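Local coordinates for SusD homolog (Bacteroides ovatus, PDB 4F53), which probably binds mucin O-glycans at the outer membrane as a TPR-like, SusD-family lipoprotein, at residues Gln433-Asn438 with Met443-Glu448; Gly56-Tyr61 with Glu473-Met478; Asp360-Gly365 with Leu427-Thr432. All blocks are in the same frame, centred on the assembly; numbering follows the deposited sequence.

All three contacts are buried, but their chemistry differs from place to place. Contact 1 lies nearest the centre of the chain and is the most polar: it joins helices 423-438 and 442-452 by a salt bridge and two bridging waters. Contact 2, its centre about 11 Å from that of contact 1, sets a phenylalanine at the end of helix 44-58 against an irregular loop that is partly exposed at E473 and G474, and its chemistry is apolar. Contact 3 lies farther out, its centre about 18 Å from the chain centre; it uses an earlier part of helix 423-438 and rests on one tyrosine ring. Y61 probably links contacts 1 and 2 by a hydrogen bond to S445, while contacts 2 and 3 do not touch.

Contact 1 of 3, residues Gln433-Asn438 with Met443-Glu448; sequences QKWIAN and MESWTE
K434 carries its CG anti to the backbone N (chi1 -174°) and then bends at the third torsion, which brings NZ round to face the second helix; there E448, folded at its second torsion, crosses the lysine chain at about a right angle. NZ of K434 donates to OE1 of E448 at 2.8 Å, a salt bridge that reaches the oxygen on its anti side and 32° out of the carboxylate plane. Lysine suits this place because its long chain can cross the gap between the two helices and still end in a charge. A water continues the link, accepting from K434 NZ at 2.9 Å and donating to E444 OE2 at 2.7 Å. R207 bridges both glutamates and R451 also holds E448, so this buried cluster of acids is matched by positive charge, which would probably favour the ionised carboxylates. A second water connects N438 ND2 with S445 OG, 2.9 Å from the serine oxygen, and the same hydroxyl is hydrogen-bonded to Y61. Beside it, CB of S445 meets CD1 of W435 at 3.7 Å, approaching the indole obliquely, while the indole NE1 is held by the carbonyl O of S59. A small residue fits here because W435 and S445 mark the nearest backbone approach. Next to them, the amide ND2 of N438 lies 3.9 Å from CG of E444, the amide and carboxylate planes turned 70° apart. The two helix segments run nearly antiparallel with their axes 10.0 Å apart, and only four residues separate the segments, the last of them already in the second helix: a helical hairpin, the building element of TPR-like folds such as that of the SusD family.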
# COMPACT_ATOMS: atom_id res chain seq x y z
N GLN A 433 -8.09 6.83 9.83
CA GLN A 433 -9.19 5.90 9.62
C GLN A 433 -9.04 5.18 8.29
O GLN A 433 -9.31 4.01 8.24
CB GLN A 433 -10.55 6.59 9.78
CG GLN A 433 -10.88 6.81 11.26
CD GLN A 433 -11.01 5.55 12.08
OE1 GLN A 433 -11.54 4.51 11.63
NE2 GLN A 433 -10.61 5.64 13.33
N LYS A 434 -8.52 5.84 7.24
CA LYS A 434 -8.21 5.18 5.96
C LYS A 434 -7.13 4.10 6.17
O LYS A 434 -7.21 3.02 5.59
CB LYS A 434 -7.75 6.20 4.91
CG LYS A 434 -7.56 5.59 3.51
CD LYS A 434 -7.48 6.64 2.42
CE LYS A 434 -6.09 7.07 2.09
NZ LYS A 434 -6.13 8.12 1.06
N TRP A 435 -6.13 4.40 6.98
CA TRP A 435 -5.01 3.51 7.31
C TRP A 435 -5.51 2.22 8.02
O TRP A 435 -5.12 1.13 7.60
CB TRP A 435 -3.98 4.26 8.14
CG TRP A 435 -2.79 3.46 8.58
CD1 TRP A 435 -1.68 3.17 7.85
CD2 TRP A 435 -2.56 2.93 9.90
NE1 TRP A 435 -0.76 2.49 8.63
CE2 TRP A 435 -1.26 2.36 9.90
CE3 TRP A 435 -3.31 2.92 11.09
CZ2 TRP A 435 -0.70 1.78 11.05
CZ3 TRP A 435 -2.75 2.33 12.22
CH2 TRP A 435 -1.45 1.79 12.20
N ILE A 436 -6.39 2.34 9.04
CA ILE A 436 -6.99 1.17 9.69
C ILE A 436 -7.77 0.36 8.66
O ILE A 436 -7.55 -0.85 8.53
CB ILE A 436 -7.91 1.55 10.90
CG1 ILE A 436 -7.10 2.22 12.05
CG2 ILE A 436 -8.65 0.30 11.43
CD1 ILE A 436 -7.94 2.97 13.08
N ALA A 437 -8.64 1.02 7.88
CA ALA A 437 -9.47 0.35 6.88
C ALA A 437 -8.67 -0.31 5.74
O ALA A 437 -9.14 -1.30 5.19
CB ALA A 437 -10.48 1.33 6.30
N ASN A 438 -7.51 0.23 5.36
CA ASN A 438 -6.74 -0.26 4.22
C ASN A 438 -5.82 -1.40 4.54
O ASN A 438 -5.20 -1.95 3.62
CB ASN A 438 -5.97 0.85 3.50
CG ASN A 438 -6.47 1.07 2.10
OD1 ASN A 438 -7.28 0.31 1.59
ND2 ASN A 438 -5.99 2.13 1.45
N MSE A 443 1.45 -1.00 0.59
CA MSE A 443 2.03 -0.17 -0.48
C MSE A 443 1.31 1.18 -0.53
O MSE A 443 1.97 2.23 -0.45
CB MSE A 443 1.98 -0.89 -1.85
CG MSE A 443 2.76 -0.13 -2.96
SE MSE A 443 4.66 0.15 -2.51
CE MSE A 443 4.82 2.07 -2.92
N GLU A 444 -0.02 1.13 -0.54
CA GLU A 444 -0.86 2.33 -0.58
C GLU A 444 -0.69 3.14 0.70
O GLU A 444 -0.55 4.36 0.61
CB GLU A 444 -2.37 1.98 -0.83
CG GLU A 444 -3.23 3.20 -1.16
CD GLU A 444 -2.74 4.21 -2.20
OE1 GLU A 444 -2.04 3.82 -3.17
OE2 GLU A 444 -3.07 5.41 -2.05
N SER A 445 -0.71 2.48 1.86
CA SER A 445 -0.60 3.16 3.17
C SER A 445 0.78 3.78 3.41
O SER A 445 0.85 4.81 4.08
CB SER A 445 -0.98 2.24 4.32
OG SER A 445 -2.38 2.05 4.22
N TRP A 446 1.86 3.19 2.86
CA TRP A 446 3.20 3.78 2.92
C TRP A 446 3.20 5.08 2.06
O TRP A 446 3.67 6.14 2.49
CB TRP A 446 4.31 2.78 2.45
CG TRP A 446 5.69 3.40 2.36
CD1 TRP A 446 6.23 4.32 3.22
CD2 TRP A 446 6.71 3.13 1.37
NE1 TRP A 446 7.52 4.64 2.83
CE2 TRP A 446 7.82 3.94 1.68
CE3 TRP A 446 6.77 2.29 0.23
CZ2 TRP A 446 9.01 3.93 0.92
CZ3 TRP A 446 7.94 2.28 -0.53
CH2 TRP A 446 9.04 3.09 -0.19
N THR A 447 2.62 5.01 0.86
CA THR A 447 2.54 6.18 -0.02
C THR A 447 1.74 7.31 0.68
O THR A 447 2.13 8.48 0.63
CB THR A 447 1.93 5.76 -1.37
OG1 THR A 447 2.78 4.79 -1.98
CG2 THR A 447 1.72 6.91 -2.29
N GLU A 448 0.65 6.96 1.34
CA GLU A 448 -0.22 7.95 1.99
C GLU A 448 0.41 8.54 3.25
O GLU A 448 0.20 9.71 3.56
CB GLU A 448 -1.63 7.35 2.25
CG GLU A 448 -2.37 7.22 0.91
CD GLU A 448 -2.60 8.54 0.18
OE1 GLU A 448 -3.58 9.22 0.54
OE2 GLU A 448 -1.78 8.93 -0.68
O HOH W 1 -5.42 6.41 -1.11
O HOH W 2 -4.16 4.11 3.09

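Contact 2 of 3, residues Gly56-Tyr61 with Glu473-Met478; sequences GAFSGY and EGARRM
The methyl group of A475 sits over one face of the F58 ring, and this is where the contact is tight. Its CB lies 3.7 Å from the ring centroid, only 15° off the ring normal, in a CH-pi contact displaced toward the far end of the ring, where CZ comes within 3.6 Å of CB. Alanine suits the spot: one methyl is enough to fill the space over the face, and its short side chain lets the loop backbone come near. F58 holds CG beside its backbone N (chi1 -63°), directing the ring from the end of helix 44-58 toward the loop. The helix closes just beyond it in a Schellman motif, with G60 at positive phi and two weak bonds leading back into the last turn. At the ring's edge packing is looser. The selenium of selenomethionine M478 lies near the ring plane, 4.0 Å from CE2 of F58, a Met-aromatic contact made by a flexible chain that also touches T130 and Y131 of helix 110-131. Toward the partly exposed residues E473 and G474, F58 takes no part and polar bonds hold the chain instead. The buried R476 reaches back to them: its NH1 donates to the carbonyl O of E473 at 2.9 Å, in the carbonyl plane and on a lone pair, while its NH2 forms a salt bridge with D518.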
# COMPACT_ATOMS: atom_id res chain seq x y z
N GLY A 56 4.91 -3.45 4.08
CA GLY A 56 4.34 -3.80 5.37
C GLY A 56 5.05 -3.11 6.51
O GLY A 56 4.39 -2.62 7.44
N ALA A 57 6.40 -3.06 6.44
CA ALA A 57 7.24 -2.35 7.42
C ALA A 57 7.02 -0.82 7.36
O ALA A 57 6.77 -0.18 8.39
CB ALA A 57 8.72 -2.66 7.15
N PHE A 58 7.17 -0.25 6.15
CA PHE A 58 7.13 1.19 5.92
C PHE A 58 5.72 1.78 6.13
O PHE A 58 5.63 2.93 6.55
CB PHE A 58 7.68 1.55 4.53
CG PHE A 58 9.14 1.21 4.27
CD1 PHE A 58 10.04 1.07 5.32
CD2 PHE A 58 9.63 1.08 2.97
CE1 PHE A 58 11.40 0.77 5.08
CE2 PHE A 58 10.99 0.79 2.73
CZ PHE A 58 11.86 0.64 3.79
N SER A 59 4.66 0.98 5.91
CA SER A 59 3.27 1.43 6.14
C SER A 59 2.87 1.51 7.62
O SER A 59 1.85 2.11 7.94
CB SER A 59 2.28 0.50 5.45
OG SER A 59 2.44 -0.80 5.98
N GLY A 60 3.61 0.82 8.47
CA GLY A 60 3.30 0.71 9.89
C GLY A 60 2.41 -0.47 10.23
O GLY A 60 1.91 -0.55 11.36
N TYR A 61 2.15 -1.37 9.26
CA TYR A 61 1.24 -2.52 9.48
C TYR A 61 1.94 -3.79 10.01
O TYR A 61 1.33 -4.54 10.77
CB TYR A 61 0.54 -2.95 8.18
CG TYR A 61 -0.49 -2.01 7.59
CD1 TYR A 61 -1.28 -1.20 8.41
CD2 TYR A 61 -0.76 -2.02 6.23
CE1 TYR A 61 -2.27 -0.37 7.87
CE2 TYR A 61 -1.72 -1.16 5.68
CZ TYR A 61 -2.48 -0.36 6.51
OH TYR A 61 -3.45 0.45 5.97
N GLU A 473 10.97 10.89 9.66
CA GLU A 473 10.57 10.77 8.26
C GLU A 473 10.43 9.33 7.78
O GLU A 473 9.57 9.05 6.95
CB GLU A 473 11.63 11.45 7.37
CG GLU A 473 11.66 12.95 7.46
CD GLU A 473 11.09 13.59 6.22
OE1 GLU A 473 11.73 13.51 5.15
OE2 GLU A 473 9.96 14.12 6.31
N GLY A 474 11.34 8.46 8.21
CA GLY A 474 11.41 7.08 7.75
C GLY A 474 11.87 7.02 6.30
O GLY A 474 12.40 8.00 5.77
N ALA A 475 11.72 5.87 5.65
CA ALA A 475 12.11 5.71 4.24
C ALA A 475 11.11 6.47 3.35
O ALA A 475 9.90 6.32 3.48
CB ALA A 475 12.15 4.23 3.88
N ARG A 476 11.62 7.31 2.46
CA ARG A 476 10.84 8.15 1.56
C ARG A 476 10.78 7.53 0.18
O ARG A 476 9.94 7.89 -0.64
CB ARG A 476 11.42 9.58 1.50
CG ARG A 476 11.66 10.22 2.87
CD ARG A 476 10.42 10.12 3.77
NE ARG A 476 9.34 10.95 3.25
CZ ARG A 476 8.26 11.28 3.95
NH1 ARG A 476 8.08 10.79 5.18
NH2 ARG A 476 7.36 12.10 3.45
N ARG A 477 11.69 6.60 -0.07
CA ARG A 477 11.79 5.88 -1.33
C ARG A 477 12.82 4.76 -1.18
O ARG A 477 13.40 4.58 -0.10
CB ARG A 477 12.19 6.86 -2.48
CG ARG A 477 13.62 7.39 -2.36
CD ARG A 477 14.03 8.29 -3.50
NE ARG A 477 14.24 7.59 -4.77
CZ ARG A 477 15.40 7.11 -5.20
NH1 ARG A 477 16.48 7.16 -4.42
NH2 ARG A 477 15.49 6.54 -6.39
N MSE A 478 13.05 4.02 -2.26
CA MSE A 478 14.09 3.02 -2.34
C MSE A 478 15.14 3.53 -3.29
O MSE A 478 14.78 4.18 -4.29
CB MSE A 478 13.53 1.65 -2.80
CG MSE A 478 12.66 0.98 -1.75
SE MSE A 478 13.64 0.34 -0.20
CE MSE A 478 14.82 -0.98 -1.05

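Contact 3 of 3, residues Asp360-Gly365 with Leu427-Thr432; sequences DFYEEG and LEQIIT
The side-chain NE2 of Q429 is gripped by two carbonyl oxygens, those of T415 and A417, while its OE1 accepts from the backbone N of S419; beside this amide lies the ring of Y362. The contact is a packing of two helices, 358-372 and 423-438, within the TPR-like helical scaffold of the SusD family, and the irregular chain from T415 to S419 lies against both Q429 and Y362. Glutamine suits the place because a neutral amide can donate and accept at once, and so pair with a backbone that offers both kinds of group. Its chain leaves with CG beside the backbone N and then runs extended, crossing the tyrosine at about a right angle; amide and ring planes are 43° apart. OH of Y362 passes NE2 of Q429 at 3.8 Å, but its hydrogen bond goes to the carbonyl O of V416, and the ring also meets that of W418. Tyrosine thus fills two roles, a broad apolar ring between the helices and a hydroxyl that reaches the chain beyond them. A first torsion of 174° swings the ring of Y362 nearer to helix 423-438 than its CB direction alone would take it. CD1 of Y362 packs against CG1 of I430 at 4.1 Å, the two side chains crossing at a slant. Nearer still is the backbone: the carbonyl O of Q429 lies at the ring's edge, in its plane, 3.5 Å from CE1 of Y362.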
# COMPACT_ATOMS: atom_id res chain seq x y z
N ASP A 360 -19.53 13.39 6.19
CA ASP A 360 -20.36 12.31 5.68
C ASP A 360 -19.54 11.21 5.02
O ASP A 360 -19.84 10.05 5.27
CB ASP A 360 -21.42 12.84 4.72
CG ASP A 360 -22.57 13.54 5.45
OD1 ASP A 360 -22.66 13.40 6.70
OD2 ASP A 360 -23.37 14.21 4.78
N PHE A 361 -18.48 11.56 4.27
CA PHE A 361 -17.63 10.58 3.64
C PHE A 361 -16.71 9.87 4.63
O PHE A 361 -16.44 8.69 4.46
CB PHE A 361 -16.81 11.19 2.51
CG PHE A 361 -17.67 11.52 1.31
CD1 PHE A 361 -18.43 10.54 0.68
CD2 PHE A 361 -17.70 12.81 0.80
CE1 PHE A 361 -19.22 10.85 -0.42
CE2 PHE A 361 -18.47 13.11 -0.33
CZ PHE A 361 -19.23 12.13 -0.92
N TYR A 362 -16.25 10.58 5.66
CA TYR A 362 -15.45 10.02 6.75
C TYR A 362 -16.24 8.88 7.44
O TYR A 362 -15.74 7.76 7.57
CB TYR A 362 -15.13 11.13 7.77
CG TYR A 362 -14.43 10.66 9.02
CD1 TYR A 362 -13.08 10.31 9.00
CD2 TYR A 362 -15.10 10.60 10.23
CE1 TYR A 362 -12.43 9.90 10.16
CE2 TYR A 362 -14.45 10.24 11.40
CZ TYR A 362 -13.11 9.90 11.36
OH TYR A 362 -12.50 9.52 12.52
N GLU A 363 -17.49 9.16 7.83
CA GLU A 363 -18.37 8.21 8.50
C GLU A 363 -18.79 7.07 7.55
O GLU A 363 -18.82 5.92 7.98
CB GLU A 363 -19.57 8.92 9.09
CG GLU A 363 -19.10 9.90 10.17
CD GLU A 363 -20.14 10.39 11.15
OE1 GLU A 363 -21.33 10.48 10.77
OE2 GLU A 363 -19.76 10.72 12.30
N GLU A 364 -18.98 7.38 6.25
CA GLU A 364 -19.26 6.39 5.23
C GLU A 364 -18.06 5.44 5.03
O GLU A 364 -18.27 4.24 4.90
CB GLU A 364 -19.68 7.07 3.89
CG GLU A 364 -20.08 6.09 2.78
CD GLU A 364 -21.21 5.09 3.02
OE1 GLU A 364 -21.89 5.19 4.07
OE2 GLU A 364 -21.43 4.22 2.15
N GLY A 365 -16.82 5.96 5.07
CA GLY A 365 -15.62 5.15 4.94
C GLY A 365 -15.49 4.13 6.06
O GLY A 365 -15.19 2.96 5.83
N LEU A 427 -7.61 16.14 8.51
CA LEU A 427 -6.87 15.30 7.57
C LEU A 427 -6.27 14.12 8.34
O LEU A 427 -6.32 13.00 7.86
CB LEU A 427 -5.78 16.12 6.85
CG LEU A 427 -4.92 15.36 5.79
CD1 LEU A 427 -5.79 14.81 4.65
CD2 LEU A 427 -3.76 16.26 5.26
N GLU A 428 -5.76 14.37 9.56
CA GLU A 428 -5.21 13.30 10.38
C GLU A 428 -6.30 12.25 10.70
O GLU A 428 -6.02 11.06 10.59
CB GLU A 428 -4.58 13.85 11.65
CG GLU A 428 -3.97 12.75 12.49
CD GLU A 428 -3.18 13.21 13.70
OE1 GLU A 428 -3.44 14.33 14.19
OE2 GLU A 428 -2.32 12.42 14.17
N GLN A 429 -7.54 12.69 11.03
CA GLN A 429 -8.64 11.75 11.28
C GLN A 429 -8.94 10.92 10.05
O GLN A 429 -8.97 9.70 10.15
CB GLN A 429 -9.92 12.46 11.75
CG GLN A 429 -9.78 13.11 13.15
CD GLN A 429 -11.14 13.43 13.71
OE1 GLN A 429 -11.75 14.41 13.33
NE2 GLN A 429 -11.66 12.59 14.59
N ILE A 430 -9.12 11.56 8.88
CA ILE A 430 -9.42 10.88 7.63
C ILE A 430 -8.36 9.81 7.29
O ILE A 430 -8.72 8.67 6.96
CB ILE A 430 -9.57 11.91 6.46
CG1 ILE A 430 -10.81 12.83 6.66
CG2 ILE A 430 -9.57 11.21 5.04
CD1 ILE A 430 -10.86 14.10 5.71
N ILE A 431 -7.07 10.20 7.33
CA ILE A 431 -5.95 9.35 6.94
C ILE A 431 -5.74 8.23 7.94
O ILE A 431 -5.47 7.11 7.53
CB ILE A 431 -4.65 10.19 6.67
CG1 ILE A 431 -4.92 11.23 5.55
CG2 ILE A 431 -3.44 9.30 6.26
CD1 ILE A 431 -5.26 10.62 4.11
N THR A 432 -5.92 8.50 9.24
CA THR A 432 -5.76 7.46 10.27
C THR A 432 -6.84 6.39 10.07
O THR A 432 -6.54 5.21 10.14
CB THR A 432 -5.78 8.08 11.68
OG1 THR A 432 -4.69 8.99 11.75
CG2 THR A 432 -5.66 7.02 12.80